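Local coordinates for protein RNA polymerase sigma factor SIGMA-28 (FliA) (Aquifex aeolicus, PDB 1RP3) that probably serves as the flagellar sigma factor that directs RNA polymerase to promoter DNA, and is held here in an inactive conformation by the anti-sigma factor FlgM, at residues 190-195 with 228-233; 96-101 with 141-146; 197-202 with 222-227. All blocks are in the same frame, centred on the assembly; numbering follows the deposited sequence.

Contact 1 (190-195 with 228-233)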
loop_
_atom_site.group_PDB
_atom_site.type_symbol
_atom_site.label_atom_id
_atom_site.label_comp_id
_atom_site.label_asym_id
_atom_site.label_seq_id
_atom_site.Cartn_x
_atom_site.Cartn_y
_atom_site.Cartn_z
ATOM N N GLU A 190 22.939 1.638 4.077
ATOM C CA GLU A 190 22.809 2.448 2.869
ATOM C C GLU A 190 22.057 1.754 1.739
ATOM O O GLU A 190 21.195 2.359 1.112
ATOM C CB GLU A 190 24.188 2.908 2.384
ATOM N N ARG A 191 22.357 0.478 1.509
ATOM C CA ARG A 191 21.722 -0.280 0.437
ATOM C C ARG A 191 20.220 -0.440 0.667
ATOM O O ARG A 191 19.428 -0.210 -0.243
ATOM C CB ARG A 191 22.386 -1.651 0.298
ATOM C CG ARG A 191 22.525 -2.131 -1.144
ATOM C CD ARG A 191 23.677 -1.437 -1.855
ATOM N NE ARG A 191 23.273 -0.712 -3.063
ATOM C CZ ARG A 191 22.618 -1.259 -4.095
ATOM N NH1 ARG A 191 22.263 -2.562 -4.106
ATOM N NH2 ARG A 191 22.299 -0.499 -5.138
ATOM N N GLU A 192 19.842 -0.811 1.888
ATOM C CA GLU A 192 18.438 -1.000 2.247
ATOM C C GLU A 192 17.648 0.310 2.187
ATOM O O GLU A 192 16.547 0.357 1.630
ATOM C CB GLU A 192 18.322 -1.615 3.642
ATOM C CG GLU A 192 18.843 -3.043 3.744
ATOM C CD GLU A 192 18.735 -3.619 5.152
ATOM O OE1 GLU A 192 17.983 -3.061 5.987
ATOM O OE2 GLU A 192 19.410 -4.636 5.426
ATOM N N LYS A 193 18.224 1.364 2.758
ATOM C CA LYS A 193 17.618 2.687 2.783
ATOM C C LYS A 193 17.341 3.151 1.359
ATOM O O LYS A 193 16.260 3.667 1.076
ATOM C CB LYS A 193 18.556 3.660 3.499
ATOM C CG LYS A 193 17.990 5.046 3.754
ATOM C CD LYS A 193 18.945 5.896 4.604
ATOM C CE LYS A 193 19.136 5.294 5.993
ATOM N NZ LYS A 193 20.155 6.019 6.807
ATOM N N LEU A 194 18.299 2.922 0.460
ATOM C CA LEU A 194 18.159 3.300 -0.953
ATOM C C LEU A 194 17.001 2.549 -1.604
ATOM O O LEU A 194 16.250 3.121 -2.386
ATOM C CB LEU A 194 19.458 3.014 -1.725
ATOM C CG LEU A 194 19.408 3.052 -3.264
ATOM C CD1 LEU A 194 18.959 4.417 -3.780
ATOM C CD2 LEU A 194 20.768 2.698 -3.841
ATOM N N VAL A 195 16.876 1.262 -1.294
ATOM C CA VAL A 195 15.805 0.454 -1.848
ATOM C C VAL A 195 14.465 0.942 -1.308
ATOM O O VAL A 195 13.499 1.067 -2.057
ATOM C CB VAL A 195 16.006 -1.041 -1.514
ATOM C CG1 VAL A 195 14.713 -1.831 -1.722
ATOM C CG2 VAL A 195 17.121 -1.617 -2.373
ATOM N N LEU A 228 12.184 -3.835 5.878
ATOM C CA LEU A 228 10.858 -3.811 6.485
ATOM C C LEU A 228 10.834 -4.519 7.831
ATOM O O LEU A 228 10.115 -4.097 8.734
ATOM C CB LEU A 228 9.801 -4.396 5.535
ATOM C CG LEU A 228 9.526 -3.572 4.271
ATOM C CD1 LEU A 228 8.497 -4.269 3.391
ATOM C CD2 LEU A 228 9.067 -2.181 4.660
ATOM N N GLU A 229 11.621 -5.588 7.961
ATOM C CA GLU A 229 11.708 -6.334 9.212
ATOM C C GLU A 229 12.363 -5.455 10.267
ATOM O O GLU A 229 11.855 -5.341 11.382
ATOM C CB GLU A 229 12.516 -7.604 9.029
ATOM N N ARG A 230 13.476 -4.814 9.910
ATOM C CA ARG A 230 14.166 -3.939 10.849
ATOM C C ARG A 230 13.203 -2.901 11.403
ATOM O O ARG A 230 12.979 -2.836 12.613
ATOM C CB ARG A 230 15.345 -3.213 10.190
ATOM C CG ARG A 230 16.537 -4.077 9.847
ATOM C CD ARG A 230 17.810 -3.229 9.810
ATOM N NE ARG A 230 18.873 -3.819 8.992
ATOM C CZ ARG A 230 19.440 -5.003 9.214
ATOM N NH1 ARG A 230 19.061 -5.755 10.239
ATOM N NH2 ARG A 230 20.382 -5.447 8.394
ATOM N N LEU A 231 12.596 -2.130 10.503
ATOM C CA LEU A 231 11.663 -1.080 10.887
ATOM C C LEU A 231 10.603 -1.539 11.877
ATOM O O LEU A 231 10.323 -0.834 12.839
ATOM C CB LEU A 231 11.007 -0.455 9.649
ATOM C CG LEU A 231 11.956 0.297 8.706
ATOM C CD1 LEU A 231 11.284 0.599 7.377
ATOM C CD2 LEU A 231 12.439 1.563 9.364
ATOM N N ARG A 232 10.027 -2.719 11.665
ATOM C CA ARG A 232 9.006 -3.212 12.583
ATOM C C ARG A 232 9.555 -3.378 14.003
ATOM O O ARG A 232 8.926 -2.936 14.962
ATOM C CB ARG A 232 8.416 -4.540 12.109
ATOM C CG ARG A 232 7.261 -5.015 12.987
ATOM C CD ARG A 232 6.970 -6.494 12.824
ATOM N NE ARG A 232 8.157 -7.321 13.048
ATOM C CZ ARG A 232 8.757 -7.504 14.227
ATOM N NH1 ARG A 232 8.288 -6.917 15.326
ATOM N NH2 ARG A 232 9.840 -8.272 14.307
ATOM N N GLU A 233 10.718 -4.020 14.129
ATOM C CA GLU A 233 11.343 -4.244 15.433
ATOM C C GLU A 233 11.715 -2.914 16.077
ATOM O O GLU A 233 11.423 -2.683 17.245
ATOM C CB GLU A 233 12.578 -5.133 15.288
#

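Contact 2 (96-101 with 141-146)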
loop_
_atom_site.group_PDB
_atom_site.type_symbol
_atom_site.label_atom_id
_atom_site.label_comp_id
_atom_site.label_asym_id
_atom_site.label_seq_id
_atom_site.Cartn_x
_atom_site.Cartn_y
_atom_site.Cartn_z
ATOM N N GLU A 96 8.241 -20.556 5.115
ATOM C CA GLU A 96 9.115 -21.680 4.778
ATOM C C GLU A 96 9.758 -21.421 3.424
ATOM O O GLU A 96 10.970 -21.587 3.273
ATOM C CB GLU A 96 8.343 -22.990 4.748
ATOM N N LYS A 97 8.954 -20.999 2.446
ATOM C CA LYS A 97 9.459 -20.704 1.106
ATOM C C LYS A 97 10.513 -19.595 1.149
ATOM O O LYS A 97 11.486 -19.615 0.392
ATOM C CB LYS A 97 8.313 -20.318 0.170
ATOM C CG LYS A 97 7.418 -21.484 -0.214
ATOM C CD LYS A 97 6.235 -21.025 -1.034
ATOM C CE LYS A 97 5.353 -22.189 -1.442
ATOM N NZ LYS A 97 4.183 -21.732 -2.251
ATOM N N GLU A 98 10.332 -18.649 2.062
ATOM C CA GLU A 98 11.283 -17.566 2.206
ATOM C C GLU A 98 12.648 -18.128 2.604
ATOM O O GLU A 98 13.683 -17.675 2.103
ATOM C CB GLU A 98 10.802 -16.566 3.250
ATOM C CG GLU A 98 11.787 -15.440 3.480
ATOM C CD GLU A 98 11.312 -14.431 4.495
ATOM O OE1 GLU A 98 10.245 -14.645 5.115
ATOM O OE2 GLU A 98 12.009 -13.406 4.663
ATOM N N ARG A 99 12.641 -19.121 3.496
ATOM C CA ARG A 99 13.874 -19.755 3.957
ATOM C C ARG A 99 14.548 -20.473 2.792
ATOM O O ARG A 99 15.705 -20.193 2.472
ATOM C CB ARG A 99 13.590 -20.729 5.096
ATOM N N ARG A 100 13.785 -21.330 2.116
ATOM C CA ARG A 100 14.282 -22.086 0.975
ATOM C C ARG A 100 14.917 -21.166 -0.057
ATOM O O ARG A 100 16.003 -21.459 -0.555
ATOM C CB ARG A 100 13.150 -22.900 0.333
ATOM N N ILE A 101 14.248 -20.052 -0.361
ATOM C CA ILE A 101 14.749 -19.081 -1.337
ATOM C C ILE A 101 16.066 -18.434 -0.900
ATOM O O ILE A 101 17.001 -18.338 -1.689
ATOM C CB ILE A 101 13.685 -17.991 -1.661
ATOM C CG1 ILE A 101 12.523 -18.616 -2.441
ATOM C CG2 ILE A 101 14.301 -16.847 -2.481
ATOM C CD1 ILE A 101 11.396 -17.642 -2.768
ATOM N N PHE A 141 4.919 -8.896 1.114
ATOM C CA PHE A 141 3.696 -8.301 1.617
ATOM C C PHE A 141 3.458 -8.638 3.092
ATOM O O PHE A 141 2.904 -7.822 3.837
ATOM C CB PHE A 141 2.476 -8.589 0.745
ATOM C CG PHE A 141 1.389 -7.577 0.931
ATOM C CD1 PHE A 141 1.575 -6.266 0.506
ATOM C CD2 PHE A 141 0.222 -7.897 1.616
ATOM C CE1 PHE A 141 0.625 -5.295 0.768
ATOM C CE2 PHE A 141 -0.739 -6.920 1.885
ATOM C CZ PHE A 141 -0.536 -5.622 1.460
ATOM N N SER A 142 3.937 -9.804 3.519
ATOM C CA SER A 142 3.817 -10.220 4.910
ATOM C C SER A 142 4.521 -9.210 5.802
ATOM O O SER A 142 4.038 -8.899 6.885
ATOM C CB SER A 142 4.470 -11.587 5.126
ATOM O OG SER A 142 3.835 -12.583 4.350
ATOM N N TYR A 143 5.666 -8.707 5.348
ATOM C CA TYR A 143 6.411 -7.721 6.117
ATOM C C TYR A 143 5.731 -6.364 6.059
ATOM O O TYR A 143 5.882 -5.543 6.962
ATOM C CB TYR A 143 7.856 -7.636 5.644
ATOM C CG TYR A 143 8.657 -8.879 5.986
ATOM C CD1 TYR A 143 9.016 -9.165 7.311
ATOM C CD2 TYR A 143 9.021 -9.794 4.993
ATOM C CE1 TYR A 143 9.719 -10.329 7.634
ATOM C CE2 TYR A 143 9.721 -10.960 5.307
ATOM C CZ TYR A 143 10.066 -11.224 6.626
ATOM O OH TYR A 143 10.766 -12.372 6.934
ATOM N N ILE A 144 4.972 -6.127 4.996
ATOM C CA ILE A 144 4.240 -4.877 4.872
ATOM C C ILE A 144 3.098 -4.919 5.873
ATOM O O ILE A 144 2.854 -3.951 6.582
ATOM C CB ILE A 144 3.715 -4.674 3.435
ATOM C CG1 ILE A 144 4.854 -4.152 2.572
ATOM C CG2 ILE A 144 2.526 -3.699 3.398
ATOM C CD1 ILE A 144 4.569 -4.199 1.106
ATOM N N LEU A 145 2.432 -6.064 5.954
ATOM C CA LEU A 145 1.321 -6.244 6.880
ATOM C C LEU A 145 1.771 -6.042 8.319
ATOM O O LEU A 145 1.160 -5.278 9.075
ATOM C CB LEU A 145 0.717 -7.634 6.725
ATOM C CG LEU A 145 -0.210 -7.804 5.526
ATOM C CD1 LEU A 145 -0.565 -9.249 5.363
ATOM C CD2 LEU A 145 -1.472 -6.947 5.698
ATOM N N SER A 146 2.833 -6.745 8.698
ATOM C CA SER A 146 3.379 -6.629 10.045
ATOM C C SER A 146 3.730 -5.181 10.378
ATOM O O SER A 146 3.454 -4.712 11.473
ATOM C CB SER A 146 4.610 -7.522 10.205
ATOM O OG SER A 146 4.223 -8.877 10.157
#

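Contact 3 (197-202 with 222-227)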
loop_
_atom_site.group_PDB
_atom_site.type_symbol
_atom_site.label_atom_id
_atom_site.label_comp_id
_atom_site.label_asym_id
_atom_site.label_seq_id
_atom_site.Cartn_x
_atom_site.Cartn_y
_atom_site.Cartn_z
ATOM N N GLN A 197 13.709 3.940 -0.288
ATOM C CA GLN A 197 13.369 5.230 -0.868
ATOM C C GLN A 197 12.814 5.067 -2.280
ATOM O O GLN A 197 11.801 5.685 -2.629
ATOM C CB GLN A 197 14.575 6.178 -0.863
ATOM C CG GLN A 197 14.246 7.588 -1.364
ATOM C CD GLN A 197 15.395 8.585 -1.180
ATOM O OE1 GLN A 197 15.909 8.780 -0.069
ATOM N NE2 GLN A 197 15.777 9.242 -2.266
ATOM N N LEU A 198 13.454 4.223 -3.089
ATOM C CA LEU A 198 12.991 4.020 -4.458
ATOM C C LEU A 198 11.610 3.378 -4.501
ATOM O O LEU A 198 10.805 3.664 -5.394
ATOM C CB LEU A 198 13.986 3.171 -5.254
ATOM C CG LEU A 198 15.321 3.791 -5.693
ATOM C CD1 LEU A 198 16.117 2.762 -6.461
ATOM C CD2 LEU A 198 15.114 5.017 -6.551
ATOM N N ILE A 199 11.327 2.539 -3.510
ATOM C CA ILE A 199 10.052 1.848 -3.450
ATOM C C ILE A 199 8.898 2.673 -2.907
ATOM O O ILE A 199 7.839 2.732 -3.526
ATOM C CB ILE A 199 10.172 0.525 -2.653
ATOM C CG1 ILE A 199 10.861 -0.525 -3.531
ATOM C CG2 ILE A 199 8.795 0.033 -2.207
ATOM C CD1 ILE A 199 10.913 -1.915 -2.954
ATOM N N PHE A 200 9.125 3.351 -1.787
ATOM C CA PHE A 200 8.075 4.127 -1.143
ATOM C C PHE A 200 8.043 5.614 -1.416
ATOM O O PHE A 200 6.969 6.206 -1.447
ATOM C CB PHE A 200 8.098 3.893 0.368
ATOM C CG PHE A 200 7.800 2.479 0.766
ATOM C CD1 PHE A 200 8.821 1.555 0.887
ATOM C CD2 PHE A 200 6.502 2.086 1.076
ATOM C CE1 PHE A 200 8.561 0.253 1.313
ATOM C CE2 PHE A 200 6.228 0.782 1.504
ATOM C CZ PHE A 200 7.263 -0.133 1.626
ATOM N N TYR A 201 9.210 6.236 -1.544
ATOM C CA TYR A 201 9.244 7.663 -1.816
ATOM C C TYR A 201 9.080 7.893 -3.317
ATOM O O TYR A 201 8.385 8.813 -3.729
ATOM C CB TYR A 201 10.529 8.301 -1.285
ATOM C CG TYR A 201 10.658 9.771 -1.618
ATOM C CD1 TYR A 201 9.889 10.723 -0.953
ATOM C CD2 TYR A 201 11.532 10.206 -2.618
ATOM C CE1 TYR A 201 9.983 12.075 -1.275
ATOM C CE2 TYR A 201 11.638 11.549 -2.951
ATOM C CZ TYR A 201 10.862 12.481 -2.278
ATOM O OH TYR A 201 10.966 13.813 -2.619
ATOM N N GLU A 202 9.712 7.052 -4.131
ATOM C CA GLU A 202 9.581 7.175 -5.580
ATOM C C GLU A 202 8.373 6.384 -6.097
ATOM O O GLU A 202 7.964 6.542 -7.242
ATOM C CB GLU A 202 10.859 6.722 -6.293
ATOM C CG GLU A 202 12.134 7.463 -5.881
ATOM C CD GLU A 202 12.161 8.941 -6.277
ATOM O OE1 GLU A 202 11.345 9.380 -7.125
ATOM O OE2 GLU A 202 13.022 9.671 -5.735
ATOM N N GLN A 222 14.925 -9.258 -1.104
ATOM C CA GLN A 222 15.526 -9.583 0.195
ATOM C C GLN A 222 15.894 -8.285 0.918
ATOM O O GLN A 222 15.726 -8.166 2.126
ATOM C CB GLN A 222 16.755 -10.492 0.062
ATOM C CG GLN A 222 18.037 -9.788 -0.355
ATOM C CD GLN A 222 19.281 -10.586 -0.002
ATOM O OE1 GLN A 222 19.445 -11.017 1.146
ATOM N NE2 GLN A 222 20.165 -10.791 -0.987
ATOM N N LEU A 223 16.365 -7.300 0.159
ATOM C CA LEU A 223 16.722 -6.007 0.718
ATOM C C LEU A 223 15.490 -5.271 1.275
ATOM O O LEU A 223 15.578 -4.610 2.308
ATOM C CB LEU A 223 17.436 -5.160 -0.336
ATOM C CG LEU A 223 18.894 -5.543 -0.640
ATOM C CD1 LEU A 223 19.470 -4.677 -1.766
ATOM C CD2 LEU A 223 19.749 -5.402 0.616
ATOM N N LYS A 224 14.349 -5.400 0.588
ATOM C CA LYS A 224 13.095 -4.768 1.007
ATOM C C LYS A 224 12.585 -5.473 2.262
ATOM O O LYS A 224 12.265 -4.830 3.249
ATOM C CB LYS A 224 12.046 -4.861 -0.113
ATOM C CG LYS A 224 10.678 -4.245 0.225
ATOM C CD LYS A 224 9.651 -4.432 -0.905
ATOM C CE LYS A 224 8.310 -3.769 -0.572
ATOM N NZ LYS A 224 7.271 -4.032 -1.594
ATOM N N ALA A 225 12.546 -6.799 2.224
ATOM C CA ALA A 225 12.087 -7.591 3.364
ATOM C C ALA A 225 12.929 -7.345 4.615
ATOM O O ALA A 225 12.385 -7.213 5.716
ATOM C CB ALA A 225 12.087 -9.067 3.014
ATOM N N LYS A 226 14.249 -7.259 4.442
ATOM C CA LYS A 226 15.151 -7.014 5.567
ATOM C C LYS A 226 14.906 -5.625 6.129
ATOM O O LYS A 226 14.744 -5.452 7.335
ATOM C CB LYS A 226 16.608 -7.177 5.146
ATOM N N ALA A 227 14.817 -4.638 5.250
ATOM C CA ALA A 227 14.556 -3.277 5.694
ATOM C C ALA A 227 13.209 -3.189 6.428
ATOM O O ALA A 227 13.113 -2.586 7.493
ATOM C CB ALA A 227 14.573 -2.340 4.520
#

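Contact 1 (190-195 with 228-233)
Arg-230 reaches across to Glu-192 and meets its carboxylate with two nitrogens. From CB the arginine chain runs out extended as far as NE, and CD is the first atom to meet the glutamate, 3.8 Å from Glu-192 OE1. The next atom, NE, comes to 3.2 Å from OE1 of Glu-192. Beyond CZ, which faces both oxygens, Arg-230 NH2 approaches Glu-192 OE2 at 3.2 Å. The result is a two-pronged salt bridge, yet both hydrogen bonds in it are weak, with N-H...O angles of only 125° and 126°. Although the guanidinium and carboxylate planes lie just 18° apart, the oxygen at NE comes in obliquely, and the two chains cross at about a right angle. Glu-192 itself is buried against Lys-226 and Ala-227, whereas Arg-230 is exposed and leans on Pro-189. Nearby, Leu-231 and Lys-193 meet the FlgM chain, Lys-193 through a salt bridge to its Asp-76. The Glu-192/Arg-230 pair ties the first turn of helix 190-201 to the later part of helix 217-236 within sigma region 4, while Leu-228 points away from this join to pack on helix 129-158.

Contact 2 (96-101 with 141-146)
The phenol of Tyr-143 and the carboxylate of Glu-98 advance on each other from opposite directions and meet in a single hydrogen bond, the hydroxyl donating to the carboxylate. Tyr-143 OH stands 2.8 Å from Glu-98 OE2 and meets that oxygen's syn lone pair, on the side of OE1. That places Glu-98 OE1 close by as well, 3.0 Å from Tyr-143 OH. The glutamate needs its full length to get there: with CG anti to the backbone N (chi1 178°) and the chain extended beyond CG, it stands straight off its helix. Tyr-143 has CG anti to its carbonyl carbon (chi1 -69°), which swings the ring out toward Glu-98. The glutamate carboxylate lies at the edge of the tyrosine ring, turned 83° from the ring plane, and Glu-98 OE2 also passes 3.4 Å from Tyr-143 CE2. This hydrogen bond bridges helices 92-112 and 129-158, two long helices of sigma region 3, at a point where their backbones are well separated. Nearer the helix-helix interface, Ile-101 packs on Leu-132 and Thr-135. Glu-98 OE2 has a second, long and weak ionic partner in Lys-102. The ring rests on Ala-225, while the tyrosine CB meets Leu-228, both of helix 217-236. One turn along from Ser-142, the hydroxyl of Ser-146 bends back to make a weak bond, Ser-146 OG to Ser-142 O at 3.3 Å.

Contact 3 (197-202 with 222-227)
Ile-199 drives its CD1 methyl into the side of the Lys-224 chain, 3.5 Å from Lys-224 CD, which is tighter than ordinary van der Waals contact. Both residues belong to sigma region 4, where helices 206-212 and 217-236 probably form the helix-turn-helix unit and helix 190-201 packs against it. The two side chains cross at about a right angle, so Ile-199 CD1 meets the middle of the lysine and also lies 3.9 Å from Lys-224 CG. Ile-199 has CG1 anti to the carbonyl carbon (chi1 -76°), which sends one branch to the lysine and leaves CG2 over a face of the Phe-200 ring, 3.4 Å above its plane and offset toward the rim. Phe-200 in turn touches the lysine more loosely, its CZ 4.4 Å from Lys-224 CE.

The far end probably makes burial of this lysine tolerable. The chain is extended throughout, so its hydrocarbon part packs on Ile-199 and Phe-200, with Asn-140 and Ile-144 of helix 129-158 also touching the side chain, while NZ is carried on to a hydrogen bond with His-35 ND1. The same histidine ring meets that of Phe-200, their planes at about 30°. Since His-35 lies in sigma region 2, this joins two regions of the chain, consistent with the compact, inactive state. Val-209 backs Ile-199 from helix 206-212, and Leu-83 of the FlgM chain packs on Phe-200. Further out, FlgM takes hold of the Gln-197 amide through Tyr-72, Glu-73 and Ser-75 of its own chain. Here the helix widens into a pi-type turn: Gln-197 O accepts from Tyr-201 N and also from Glu-202 N, each at 2.9 Å from that oxygen.

In the fold
Contacts 1 and 3 join the same two helices, 190-201 and 217-236, with their centres about 7 Å apart and contact 3 nested inside the loop that contact 1 closes. Contact 3 is the buried one and relies on hydrocarbon packing; contact 1 is half buried and ionic. Contact 2, between two other helices, lies at the surface and rests on a hydroxyl-to-carboxylate hydrogen bond. It still touches both others: Leu-228 and Arg-232 of contact 1 pack on Tyr-143, Ile-144 and Ser-146, while Ile-144 CD1 packs 3.8 Å from Lys-224 NZ of contact 3. Through helix 217-236, therefore, sigma region 4 lies directly against region 3.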